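Local coordinates for adhesion and penetration protein autotransporter (Haemophilus influenzae, PDB 3SYJ) that promotes adherence and invasion by binding host cell structures, mediates bacterial aggregation through self-association, and is probably a serine protease, at residues Y364-F369 / H385-S390; N368-P373 / T393-G398; N389-W394 / K409-V414; H413-G418 / I432-A437; I424-G429 / G456-N461. All coordinates share one frame; numbering follows the deposited sequence.

Contact 1: residues Y364-F369 / H385-S390; sequences YFEGNF and HVSENS
The ring of Tyr364 has His385 over one face: CB of His385 lies 3.9 Å from the centroid of the Tyr364 ring, a CH-pi contact. The imidazole continues alongside, its own face turned to Tyr364 CE2. The two planes, 24° apart, are slid until they barely overlap. With CG of His385 opposite its backbone N (chi1 -178°), the ring stays beside the tyrosine. The Phe369 ring has Phe365 CD1 over one face and the carbonyl oxygens of Glu366 and Gly367 at its edge. Strands 363-366 and 384-386 stack parallel and in register on successive coils of the Hap passenger beta-helix. Alternation along them sorts the residues: Tyr364 and His385 lie outside, while Phe365 points inward, its ring meeting Phe342, Val392 and Trp394. Phe365 N bonds to His385 O (2.7 Å). Phe365 O is gripped by three donors: Ser387 N at 3.0 Å, Ser387 OG at 2.8 Å, tilted 23° from the carbonyl plane, and a water that also bonds His385 ND1. Beyond the strands, Ser387 to Ser390 form a type II turn, with Asn389, a residue that tolerates positive phi, in its third position. Ser390 OG receives Gly367 N at 2.8 Å; a small hydroxyl suits this buried corner, and glycine the positive phi of residue 367. Asn368 OD1 accepts a hydrogen bond from Thr391 N.

Contact 2: residues N368-P373 / T393-G398; sequences NFTVSP and TWKVNG
Val371 and Trp394 meet in the interior of the beta-helix, CG1 of Val371 lying 3.7 Å from CZ3 of Trp394 at an oblique slant to the indole. Both side chains leave on the same face of the sheet, and Val371 holds CG1 opposite its backbone N (chi1 -173°), beside the benzo part of the indole. Val396 widens the apolar patch: its CG2 is 4.2 Å from Val371 CG1 and 3.9 Å from Pro373 CD, the proline and valine sliding past each other in opposite directions. Val371, Val396 and Pro373 suit this place because their side chains are purely hydrocarbon and bring no polar group to satisfy. The backbones form a parallel ladder. Thr393 N bonds to Phe369 O, Val371 N to Thr393 O at 2.8 Å, and Lys395 N to Val371 O at 2.9 Å. Pro373, which has no N-H to offer, comes where the ladder ends and rests its CG 3.3 Å from Lys395 O. On the outer face Thr370 and Thr393 stand in line, and one water joins their OG1 atoms, 2.6 Å from that of Thr370 and 2.9 Å from that of Thr393. Thr370 OG1 also bonds Gln347 NE2. Strand 369-373 thus lies between strand 348-352, whose Leu350 and Phe352 touch Val371, and strand 391-394, while Leu363 of strand 363-366 packs on Trp394.

Contact 3: residues N389-W394 / K409-V414; sequences NSTVTW and KGTLHV
Leu412 reaches from its own strand to Val392 and Trp394 of the strand beside it. Its CB leaves the backbone on the inner face, the one it shares with these two residues. CG then swings toward the neighbouring strand, chi1 standing at -141°, away from the staggered positions. The branch that does the touching is CD2: it lies 3.5 Å from Val392 O and 3.5 Å from Trp394 CB, approaches the indole obliquely near CG, and is 4.1 Å from Val392 CG1. The leucine thus settles between two side chains of the preceding coil, a place suited to a flexible, branched hydrocarbon. On the outer face Thr391 and Thr411 lie side by side, pointing the same way, with Thr391 OG1 3.9 Å from Thr411 CB. Such stacking of like residues on successive coils is a familiar feature of parallel beta-helices, and beta-branched threonine fits extended strands well. A water joins Thr411 OG1 to Ser390 O. The backbone holds strands 391-394 and 411-414 at 21° to each other through four bonds; Thr411 N to Ser390 O is 2.9 Å and almost straight (176°), and Trp394 N to His413 O is 2.8 Å. Gly410, lacking a side chain, lets its CA lie 3.6 Å from Ser390 O. Strand 391-394 has strand 369-373 along its other edge, where Val371 touches Val392, and strand 411-414 has strand 430-433, where Val431 touches Val414.

Contact 4: residues H413-G418 / I432-A437; sequences HVQAKG and ILEQQA
His413 and Val414 pair in parallel with Ile432 and Leu433, and the two backbones then run on together, 21° apart end to end, beyond the regular strands. They are successive coils of the beta-helix leaving one face, still stacked as they enter the loops. Val414 N bonds to Ile432 O and Glu434 N to Val414 O, both at 2.8 Å; farther on, Gln436 N donates to Ala416 O. His413 carries the outer face. Its ND1 is 3.7 Å from Ile432 CG2, and its edge meets the carboxylate of Glu434, OE1 lying near the ring plane 3.0 Å from His413 CE1. Ring and carboxylate are nearly coplanar, and the negative group would probably favour a positively charged imidazole. An extended glutamate suits this spot because its chain brings the carboxylate level with the ring. On the inner side Gln435 bends at chi2 (-77°), and its amide folds across the peptide of Ala416, CD of Gln435 being 3.6 Å from Ala416 C; the amide is packed so tightly over Ala416 that its exact setting is doubtful. As modelled, Gln435 OE1 also takes a weak hydrogen bond from Asn397 ND2, two coils back. Lys417 runs along the outside, its CG 3.9 Å from Gln436 CB. Where the chain adopts the positive phi of Gly418, a conformation easy for glycine, Gly418 N bonds to Gln436 O at 2.8 Å and 167°.

Contact 5: residues I424-G429 / G456-N461; sequences ISVGDG and GTVQLN
A corner of the beta-helix brings Val426 and Gly429 up against strand 456-460 of the next coil. The chain turns at Asp428 and Gly429, leaving one face of the solenoid for another, so the strand directions 424-427 and 456-460 differ by 127° instead of lying parallel. Inside the corner, CG2 of Val426 meets CG2 of Val458 at 3.8 Å, the two side chains crossing obliquely; a first torsion that sets CG2 of Val426 opposite its carbonyl carbon turns that methyl toward Val458. Compact valines suit the narrow angle between the faces, and Leu451 and Val431 add to the same interior. At the outer rim Gly429 O accepts Thr457 N at 2.8 Å with a bent N-H angle of 132°. A water spans the same pair, donating to Gly429 O at 2.9 Å and accepting from Thr457 OG1 at 2.8 Å, which adds a second, water-mediated link between the coils. The two glycines serve different ends. Gly429 takes the positive phi of the turn, 75°, with ease. Gly456 puts its CA 3.3 Å from Gly429 O, at a spot where a CB would run into Val426 O. Asp428 O also accepts a hydrogen bond from Lys406 NZ. A tight turn between faces, with hydrophobic residues inside and polar ones outside, belongs to the parallel beta-helix of autotransporter passenger domains.

In the fold
All five contacts lie on successive coils of the beta-helix of the Hap passenger domain. Contacts 1 and 3 have centres about 6 Å apart and share Asn389 and Ser390. Contact 2 starts from the same part of the chain as contact 1 and shares strand 391-394 with contact 3; contact 4 continues from contact 3 through strand 411-414. Strands 369-373, 391-394, 411-414, 430-433 and 455-460 thus form one parallel ladder, while 363-366, 384-386, 403-407 and 423-427 form another face. Contact 5 joins the two faces at a corner, its segments alternating along the chain with those of contact 4. Repeated stacking of this kind builds the elongated passenger domain that mediates bacterial aggregation.

Contact 1: residues Y364-F369 / H385-S390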
# COMPACT_ATOMS: atom_id res chain seq x y z
N TYR A 364 -58.69 20.68 20.89
CA TYR A 364 -58.29 19.42 20.26
C TYR A 364 -58.64 19.47 18.78
O TYR A 364 -59.75 19.85 18.41
CB TYR A 364 -59.01 18.23 20.91
CG TYR A 364 -58.47 17.86 22.27
CD1 TYR A 364 -58.71 18.66 23.38
CD2 TYR A 364 -57.72 16.71 22.45
CE1 TYR A 364 -58.21 18.33 24.63
CE2 TYR A 364 -57.22 16.37 23.70
CZ TYR A 364 -57.47 17.18 24.78
OH TYR A 364 -56.98 16.84 26.02
N PHE A 365 -57.68 19.10 17.93
CA PHE A 365 -57.94 19.03 16.50
C PHE A 365 -57.72 17.62 15.98
O PHE A 365 -56.65 17.04 16.17
CB PHE A 365 -57.08 20.04 15.73
CG PHE A 365 -57.45 21.49 15.98
CD1 PHE A 365 -58.49 22.09 15.28
CD2 PHE A 365 -56.77 22.24 16.93
CE1 PHE A 365 -58.83 23.42 15.51
CE2 PHE A 365 -57.10 23.57 17.17
CZ PHE A 365 -58.14 24.16 16.45
N GLU A 366 -58.75 17.06 15.34
CA GLU A 366 -58.63 15.77 14.67
C GLU A 366 -58.88 15.97 13.17
O GLU A 366 -60.00 16.23 12.75
CB GLU A 366 -59.63 14.77 15.26
CG GLU A 366 -59.88 13.55 14.41
CD GLU A 366 -58.99 12.38 14.78
OE1 GLU A 366 -59.21 11.79 15.86
OE2 GLU A 366 -58.08 12.04 13.98
N GLY A 367 -57.82 15.87 12.37
CA GLY A 367 -57.92 16.19 10.96
C GLY A 367 -57.31 17.55 10.68
O GLY A 367 -56.96 18.29 11.60
N ASN A 368 -57.16 17.89 9.40
CA ASN A 368 -56.50 19.14 9.03
C ASN A 368 -57.42 20.34 9.20
O ASN A 368 -58.60 20.26 8.90
CB ASN A 368 -56.01 19.07 7.59
CG ASN A 368 -55.11 17.89 7.35
OD1 ASN A 368 -54.26 17.58 8.18
ND2 ASN A 368 -55.30 17.21 6.22
N PHE A 369 -56.86 21.43 9.70
CA PHE A 369 -57.62 22.67 9.90
C PHE A 369 -56.82 23.89 9.48
O PHE A 369 -55.59 23.93 9.60
CB PHE A 369 -58.07 22.82 11.35
CG PHE A 369 -59.34 22.09 11.66
CD1 PHE A 369 -59.33 20.73 11.90
CD2 PHE A 369 -60.55 22.76 11.71
CE1 PHE A 369 -60.51 20.05 12.18
CE2 PHE A 369 -61.73 22.10 11.98
CZ PHE A 369 -61.71 20.74 12.22
N HIS A 385 -54.06 20.51 21.13
CA HIS A 385 -53.74 19.11 20.88
C HIS A 385 -54.06 18.75 19.43
O HIS A 385 -55.22 18.80 19.02
CB HIS A 385 -54.50 18.20 21.85
CG HIS A 385 -54.18 16.74 21.71
ND1 HIS A 385 -54.61 15.99 20.63
CD2 HIS A 385 -53.47 15.90 22.50
CE1 HIS A 385 -54.17 14.75 20.77
NE2 HIS A 385 -53.48 14.67 21.90
N VAL A 386 -53.04 18.41 18.66
CA VAL A 386 -53.22 18.04 17.27
C VAL A 386 -52.96 16.55 17.09
O VAL A 386 -51.88 16.05 17.45
CB VAL A 386 -52.26 18.83 16.35
CG1 VAL A 386 -52.51 18.48 14.90
CG2 VAL A 386 -52.41 20.34 16.59
N SER A 387 -53.94 15.86 16.52
CA SER A 387 -53.91 14.40 16.33
C SER A 387 -52.76 13.96 15.45
O SER A 387 -52.23 14.75 14.66
CB SER A 387 -55.19 13.92 15.65
OG SER A 387 -56.34 14.28 16.39
N GLU A 388 -52.41 12.68 15.56
CA GLU A 388 -51.43 12.08 14.67
C GLU A 388 -51.86 12.26 13.22
O GLU A 388 -53.04 12.07 12.89
CB GLU A 388 -51.26 10.60 14.98
CG GLU A 388 -50.03 9.99 14.32
CD GLU A 388 -49.78 8.55 14.73
OE1 GLU A 388 -50.61 7.98 15.47
OE2 GLU A 388 -48.75 8.00 14.30
N ASN A 389 -50.92 12.61 12.36
CA ASN A 389 -51.19 12.75 10.93
C ASN A 389 -52.07 13.95 10.57
O ASN A 389 -52.50 14.09 9.43
CB ASN A 389 -51.81 11.46 10.37
CG ASN A 389 -50.89 10.27 10.53
OD1 ASN A 389 -51.35 9.17 10.87
ND2 ASN A 389 -49.60 10.46 10.29
N SER A 390 -52.35 14.81 11.54
CA SER A 390 -53.17 15.98 11.28
C SER A 390 -52.29 17.21 11.24
O SER A 390 -51.29 17.28 11.95
CB SER A 390 -54.23 16.15 12.36
OG SER A 390 -55.10 15.03 12.38
O HOH W 1 -56.71 16.02 18.86
O HOH W 2 -51.86 16.67 7.39

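Contact 2: residues N368-P373 / T393-G398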
# COMPACT_ATOMS: atom_id res chain seq x y z
N ASN A 368 -57.16 17.89 9.40
CA ASN A 368 -56.50 19.14 9.03
C ASN A 368 -57.42 20.34 9.20
O ASN A 368 -58.60 20.26 8.90
CB ASN A 368 -56.01 19.07 7.59
CG ASN A 368 -55.11 17.89 7.35
OD1 ASN A 368 -54.26 17.58 8.18
ND2 ASN A 368 -55.30 17.21 6.22
N PHE A 369 -56.86 21.43 9.70
CA PHE A 369 -57.62 22.67 9.90
C PHE A 369 -56.82 23.89 9.48
O PHE A 369 -55.59 23.93 9.60
CB PHE A 369 -58.07 22.82 11.35
CG PHE A 369 -59.34 22.09 11.66
CD1 PHE A 369 -59.33 20.73 11.90
CD2 PHE A 369 -60.55 22.76 11.71
CE1 PHE A 369 -60.51 20.05 12.18
CE2 PHE A 369 -61.73 22.10 11.98
CZ PHE A 369 -61.71 20.74 12.22
N THR A 370 -57.54 24.90 9.00
CA THR A 370 -56.99 26.22 8.75
C THR A 370 -57.65 27.14 9.76
O THR A 370 -58.88 27.23 9.81
CB THR A 370 -57.30 26.72 7.32
OG1 THR A 370 -56.74 25.80 6.37
CG2 THR A 370 -56.71 28.11 7.09
N VAL A 371 -56.84 27.80 10.58
CA VAL A 371 -57.37 28.63 11.65
C VAL A 371 -56.90 30.05 11.41
O VAL A 371 -55.70 30.33 11.37
CB VAL A 371 -56.90 28.13 13.02
CG1 VAL A 371 -57.58 28.90 14.12
CG2 VAL A 371 -57.20 26.65 13.15
N SER A 372 -57.86 30.95 11.23
CA SER A 372 -57.55 32.26 10.71
C SER A 372 -58.33 33.37 11.40
O SER A 372 -59.51 33.21 11.70
CB SER A 372 -57.85 32.28 9.20
OG SER A 372 -58.03 33.61 8.73
N PRO A 373 -57.67 34.51 11.64
CA PRO A 373 -58.34 35.70 12.16
C PRO A 373 -59.01 36.45 11.02
O PRO A 373 -58.46 36.43 9.92
CB PRO A 373 -57.19 36.57 12.68
CG PRO A 373 -55.92 35.89 12.24
CD PRO A 373 -56.26 34.77 11.32
N THR A 393 -52.99 24.53 10.40
CA THR A 393 -52.38 25.78 10.00
C THR A 393 -52.89 26.90 10.90
O THR A 393 -54.07 27.27 10.84
CB THR A 393 -52.68 26.08 8.53
OG1 THR A 393 -52.29 24.95 7.74
CG2 THR A 393 -51.91 27.31 8.07
N TRP A 394 -52.01 27.42 11.75
CA TRP A 394 -52.39 28.32 12.83
C TRP A 394 -51.98 29.74 12.52
O TRP A 394 -50.81 30.09 12.61
CB TRP A 394 -51.73 27.85 14.14
CG TRP A 394 -52.24 28.53 15.38
CD1 TRP A 394 -51.64 29.54 16.07
CD2 TRP A 394 -53.45 28.23 16.09
NE1 TRP A 394 -52.40 29.89 17.15
CE2 TRP A 394 -53.52 29.11 17.18
CE3 TRP A 394 -54.49 27.32 15.89
CZ2 TRP A 394 -54.59 29.10 18.08
CZ3 TRP A 394 -55.55 27.31 16.78
CH2 TRP A 394 -55.59 28.20 17.86
N LYS A 395 -52.94 30.58 12.14
CA LYS A 395 -52.62 31.93 11.68
C LYS A 395 -53.01 32.99 12.70
O LYS A 395 -53.13 34.17 12.37
CB LYS A 395 -53.30 32.20 10.33
CG LYS A 395 -52.79 31.30 9.22
CD LYS A 395 -53.56 31.48 7.92
CE LYS A 395 -52.99 30.56 6.84
NZ LYS A 395 -53.85 30.49 5.62
N VAL A 396 -53.18 32.57 13.94
CA VAL A 396 -53.66 33.45 15.00
C VAL A 396 -52.56 33.69 16.02
O VAL A 396 -51.95 32.75 16.52
CB VAL A 396 -54.88 32.84 15.68
CG1 VAL A 396 -55.26 33.64 16.90
CG2 VAL A 396 -56.04 32.80 14.70
N ASN A 397 -52.31 34.96 16.33
CA ASN A 397 -51.26 35.30 17.28
C ASN A 397 -51.63 34.95 18.72
O ASN A 397 -52.76 34.58 19.01
CB ASN A 397 -50.90 36.78 17.19
CG ASN A 397 -49.96 37.08 16.04
OD1 ASN A 397 -50.15 38.07 15.32
ND2 ASN A 397 -48.95 36.24 15.86
N GLY A 398 -50.67 35.11 19.62
CA GLY A 398 -50.90 34.84 21.03
C GLY A 398 -50.92 36.12 21.85
O GLY A 398 -51.00 37.22 21.31
O HOH W 3 -53.76 22.74 7.63
O HOH W 4 -54.19 25.82 5.71

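Contact 3: residues N389-W394 / K409-V414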
# COMPACT_ATOMS: atom_id res chain seq x y z
N ASN A 389 -50.92 12.61 12.36
CA ASN A 389 -51.19 12.75 10.93
C ASN A 389 -52.07 13.95 10.57
O ASN A 389 -52.50 14.09 9.43
CB ASN A 389 -51.81 11.46 10.37
CG ASN A 389 -50.89 10.27 10.53
OD1 ASN A 389 -51.35 9.17 10.87
ND2 ASN A 389 -49.60 10.46 10.29
N SER A 390 -52.35 14.81 11.54
CA SER A 390 -53.17 15.98 11.28
C SER A 390 -52.29 17.21 11.24
O SER A 390 -51.29 17.28 11.95
CB SER A 390 -54.23 16.15 12.36
OG SER A 390 -55.10 15.03 12.38
N THR A 391 -52.64 18.17 10.39
CA THR A 391 -51.92 19.43 10.35
C THR A 391 -52.88 20.58 10.59
O THR A 391 -53.94 20.67 9.97
CB THR A 391 -51.17 19.66 9.01
OG1 THR A 391 -50.19 18.62 8.81
CG2 THR A 391 -50.46 21.00 9.01
N VAL A 392 -52.52 21.45 11.52
CA VAL A 392 -53.33 22.61 11.82
C VAL A 392 -52.55 23.86 11.47
O VAL A 392 -51.57 24.19 12.12
CB VAL A 392 -53.78 22.65 13.31
CG1 VAL A 392 -54.48 23.97 13.61
CG2 VAL A 392 -54.70 21.49 13.62
N THR A 393 -52.99 24.53 10.40
CA THR A 393 -52.38 25.78 10.00
C THR A 393 -52.89 26.90 10.90
O THR A 393 -54.07 27.27 10.84
CB THR A 393 -52.68 26.08 8.53
OG1 THR A 393 -52.29 24.95 7.74
CG2 THR A 393 -51.91 27.31 8.07
N TRP A 394 -52.01 27.42 11.75
CA TRP A 394 -52.39 28.32 12.83
C TRP A 394 -51.98 29.74 12.52
O TRP A 394 -50.81 30.09 12.61
CB TRP A 394 -51.73 27.85 14.14
CG TRP A 394 -52.24 28.53 15.38
CD1 TRP A 394 -51.64 29.54 16.07
CD2 TRP A 394 -53.45 28.23 16.09
NE1 TRP A 394 -52.40 29.89 17.15
CE2 TRP A 394 -53.52 29.11 17.18
CE3 TRP A 394 -54.49 27.32 15.89
CZ2 TRP A 394 -54.59 29.10 18.08
CZ3 TRP A 394 -55.55 27.31 16.78
CH2 TRP A 394 -55.59 28.20 17.86
N LYS A 409 -49.46 14.24 18.67
CA LYS A 409 -48.45 13.84 17.71
C LYS A 409 -48.52 14.64 16.41
O LYS A 409 -47.61 14.55 15.58
CB LYS A 409 -48.56 12.35 17.39
CG LYS A 409 -48.25 11.42 18.55
CD LYS A 409 -48.48 9.98 18.13
CE LYS A 409 -48.30 9.03 19.30
NZ LYS A 409 -46.93 9.12 19.87
N GLY A 410 -49.59 15.41 16.22
CA GLY A 410 -49.79 16.15 14.98
C GLY A 410 -48.97 17.42 14.85
O GLY A 410 -48.19 17.76 15.75
N THR A 411 -49.16 18.11 13.73
CA THR A 411 -48.38 19.31 13.40
C THR A 411 -49.15 20.63 13.60
O THR A 411 -50.33 20.73 13.29
CB THR A 411 -47.87 19.24 11.94
OG1 THR A 411 -47.00 18.11 11.81
CG2 THR A 411 -47.12 20.50 11.56
N LEU A 412 -48.45 21.63 14.13
CA LEU A 412 -48.98 22.97 14.27
C LEU A 412 -48.14 23.84 13.37
O LEU A 412 -46.98 24.10 13.67
CB LEU A 412 -48.80 23.47 15.71
CG LEU A 412 -49.87 24.30 16.41
CD1 LEU A 412 -49.24 25.50 17.11
CD2 LEU A 412 -50.96 24.75 15.47
N HIS A 413 -48.70 24.28 12.25
CA HIS A 413 -47.97 25.12 11.32
C HIS A 413 -48.25 26.59 11.64
O HIS A 413 -49.28 27.12 11.25
CB HIS A 413 -48.36 24.76 9.88
CG HIS A 413 -47.68 25.57 8.82
ND1 HIS A 413 -46.54 26.31 9.07
CD2 HIS A 413 -47.95 25.73 7.51
CE1 HIS A 413 -46.16 26.91 7.96
NE2 HIS A 413 -46.99 26.57 6.99
N VAL A 414 -47.35 27.22 12.38
CA VAL A 414 -47.55 28.61 12.80
C VAL A 414 -47.29 29.59 11.66
O VAL A 414 -46.20 29.61 11.08
CB VAL A 414 -46.63 28.97 13.99
CG1 VAL A 414 -46.79 30.44 14.38
CG2 VAL A 414 -46.94 28.07 15.16
O HOH W 5 -48.83 15.91 11.00

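Contact 4: residues H413-G418 / I432-A437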
# COMPACT_ATOMS: atom_id res chain seq x y z
N HIS A 413 -48.70 24.28 12.25
CA HIS A 413 -47.97 25.12 11.32
C HIS A 413 -48.25 26.59 11.64
O HIS A 413 -49.28 27.12 11.25
CB HIS A 413 -48.36 24.76 9.88
CG HIS A 413 -47.68 25.57 8.82
ND1 HIS A 413 -46.54 26.31 9.07
CD2 HIS A 413 -47.95 25.73 7.51
CE1 HIS A 413 -46.16 26.91 7.96
NE2 HIS A 413 -46.99 26.57 6.99
N VAL A 414 -47.35 27.22 12.38
CA VAL A 414 -47.55 28.61 12.80
C VAL A 414 -47.29 29.59 11.66
O VAL A 414 -46.20 29.61 11.08
CB VAL A 414 -46.63 28.97 13.99
CG1 VAL A 414 -46.79 30.44 14.38
CG2 VAL A 414 -46.94 28.07 15.16
N GLN A 415 -48.29 30.39 11.34
CA GLN A 415 -48.23 31.26 10.18
C GLN A 415 -49.01 32.56 10.39
O GLN A 415 -49.64 33.07 9.46
CB GLN A 415 -48.77 30.51 8.96
CG GLN A 415 -48.04 30.79 7.66
CD GLN A 415 -48.56 29.92 6.52
OE1 GLN A 415 -47.78 29.35 5.76
NE2 GLN A 415 -49.88 29.81 6.42
N ALA A 416 -48.98 33.09 11.61
CA ALA A 416 -49.66 34.34 11.89
C ALA A 416 -48.82 35.54 11.43
O ALA A 416 -47.69 35.37 10.94
CB ALA A 416 -49.96 34.45 13.38
N LYS A 417 -49.36 36.75 11.57
CA LYS A 417 -48.68 37.94 11.07
C LYS A 417 -48.14 38.83 12.16
O LYS A 417 -48.80 39.09 13.16
CB LYS A 417 -49.62 38.77 10.17
CG LYS A 417 -49.69 38.28 8.73
CD LYS A 417 -50.55 39.18 7.85
CE LYS A 417 -49.94 40.57 7.69
NZ LYS A 417 -50.67 41.40 6.68
N GLY A 418 -46.92 39.32 11.94
CA GLY A 418 -46.32 40.30 12.81
C GLY A 418 -45.54 39.71 13.96
O GLY A 418 -45.05 38.58 13.90
N ILE A 432 -44.16 23.91 13.13
CA ILE A 432 -43.41 24.54 12.05
C ILE A 432 -43.53 26.05 12.21
O ILE A 432 -44.63 26.58 12.35
CB ILE A 432 -43.96 24.13 10.67
CG1 ILE A 432 -43.87 22.61 10.49
CG2 ILE A 432 -43.22 24.84 9.57
CD1 ILE A 432 -44.55 22.10 9.23
N LEU A 433 -42.39 26.74 12.20
CA LEU A 433 -42.38 28.19 12.35
C LEU A 433 -42.33 28.87 10.99
O LEU A 433 -41.33 28.77 10.28
CB LEU A 433 -41.19 28.65 13.18
CG LEU A 433 -41.06 28.02 14.56
CD1 LEU A 433 -39.81 28.54 15.24
CD2 LEU A 433 -42.31 28.31 15.38
N GLU A 434 -43.40 29.57 10.64
CA GLU A 434 -43.41 30.39 9.44
C GLU A 434 -44.24 31.67 9.62
O GLU A 434 -45.10 31.97 8.79
CB GLU A 434 -43.92 29.59 8.23
CG GLU A 434 -43.31 30.06 6.90
CD GLU A 434 -43.88 29.36 5.68
OE1 GLU A 434 -44.60 28.35 5.83
OE2 GLU A 434 -43.61 29.83 4.56
N GLN A 435 -43.99 32.42 10.69
CA GLN A 435 -44.66 33.71 10.87
C GLN A 435 -44.40 34.56 9.65
O GLN A 435 -43.29 34.56 9.12
CB GLN A 435 -44.12 34.47 12.08
CG GLN A 435 -44.74 34.11 13.39
CD GLN A 435 -46.12 34.69 13.60
OE1 GLN A 435 -46.29 35.89 13.81
NE2 GLN A 435 -47.10 33.83 13.58
N GLN A 436 -45.42 35.31 9.24
CA GLN A 436 -45.30 36.29 8.17
C GLN A 436 -45.06 37.68 8.75
O GLN A 436 -45.64 38.04 9.77
CB GLN A 436 -46.58 36.35 7.35
CG GLN A 436 -47.27 35.02 7.12
CD GLN A 436 -46.61 34.20 6.04
OE1 GLN A 436 -45.52 33.66 6.23
NE2 GLN A 436 -47.28 34.07 4.90
N ALA A 437 -44.23 38.47 8.08
CA ALA A 437 -44.03 39.87 8.45
C ALA A 437 -45.35 40.62 8.36
O ALA A 437 -46.20 40.30 7.54
CB ALA A 437 -43.00 40.52 7.54

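Contact 5: residues I424-G429 / G456-N461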
# COMPACT_ATOMS: atom_id res chain seq x y z
N ILE A 424 -44.18 29.72 23.61
CA ILE A 424 -44.68 28.37 23.37
C ILE A 424 -43.85 27.30 24.06
O ILE A 424 -42.63 27.41 24.19
CB ILE A 424 -44.75 28.07 21.86
CG1 ILE A 424 -45.41 26.71 21.60
CG2 ILE A 424 -43.35 28.12 21.25
CD1 ILE A 424 -45.94 26.53 20.19
N SER A 425 -44.54 26.25 24.52
CA SER A 425 -43.86 25.03 24.97
C SER A 425 -44.28 23.87 24.08
O SER A 425 -45.46 23.53 24.01
CB SER A 425 -44.18 24.72 26.43
OG SER A 425 -43.64 23.47 26.81
N VAL A 426 -43.32 23.28 23.38
CA VAL A 426 -43.61 22.21 22.45
C VAL A 426 -43.34 20.86 23.10
O VAL A 426 -42.18 20.42 23.20
CB VAL A 426 -42.77 22.34 21.17
CG1 VAL A 426 -43.17 21.27 20.14
CG2 VAL A 426 -42.90 23.75 20.60
N GLY A 427 -44.40 20.21 23.57
CA GLY A 427 -44.25 18.96 24.30
C GLY A 427 -44.30 17.73 23.41
O GLY A 427 -43.64 16.73 23.68
N ASP A 428 -45.09 17.80 22.34
CA ASP A 428 -45.31 16.63 21.49
C ASP A 428 -45.56 17.03 20.04
O ASP A 428 -46.06 18.12 19.76
CB ASP A 428 -46.49 15.80 22.03
CG ASP A 428 -46.47 14.37 21.55
OD1 ASP A 428 -45.54 14.00 20.78
OD2 ASP A 428 -47.37 13.59 21.93
N GLY A 429 -45.19 16.16 19.11
CA GLY A 429 -45.47 16.39 17.71
C GLY A 429 -44.55 17.43 17.09
O GLY A 429 -43.39 17.55 17.47
N GLY A 456 -41.16 16.19 21.06
CA GLY A 456 -41.50 17.27 20.15
C GLY A 456 -40.42 17.69 19.17
O GLY A 456 -39.25 17.36 19.32
N THR A 457 -40.85 18.44 18.14
CA THR A 457 -39.95 18.96 17.11
C THR A 457 -40.34 20.38 16.70
O THR A 457 -41.51 20.67 16.45
CB THR A 457 -39.97 18.07 15.84
OG1 THR A 457 -39.45 16.77 16.13
CG2 THR A 457 -39.15 18.70 14.71
N VAL A 458 -39.36 21.26 16.64
CA VAL A 458 -39.57 22.57 16.06
C VAL A 458 -38.85 22.59 14.73
O VAL A 458 -37.65 22.32 14.66
CB VAL A 458 -39.02 23.69 16.96
CG1 VAL A 458 -38.88 24.97 16.17
CG2 VAL A 458 -39.93 23.89 18.18
N GLN A 459 -39.59 22.89 13.66
CA GLN A 459 -39.05 22.91 12.31
C GLN A 459 -39.09 24.34 11.76
O GLN A 459 -40.11 25.03 11.86
CB GLN A 459 -39.85 21.97 11.41
CG GLN A 459 -39.55 22.05 9.92
CD GLN A 459 -40.48 21.17 9.10
OE1 GLN A 459 -40.70 20.01 9.43
NE2 GLN A 459 -41.05 21.73 8.04
N LEU A 460 -37.97 24.79 11.19
CA LEU A 460 -37.87 26.15 10.69
C LEU A 460 -38.22 26.21 9.20
O LEU A 460 -37.58 25.57 8.37
CB LEU A 460 -36.45 26.70 10.90
CG LEU A 460 -35.86 26.59 12.30
CD1 LEU A 460 -34.51 27.32 12.39
CD2 LEU A 460 -36.83 27.14 13.33
N ASN A 461 -39.24 27.00 8.87
CA ASN A 461 -39.59 27.22 7.47
C ASN A 461 -39.29 28.64 7.02
O ASN A 461 -39.79 29.08 5.99
CB ASN A 461 -41.05 26.87 7.21
CG ASN A 461 -41.25 25.40 6.89
OD1 ASN A 461 -42.22 25.03 6.24
ND2 ASN A 461 -40.32 24.56 7.33
O HOH W 6 -41.75 15.32 16.70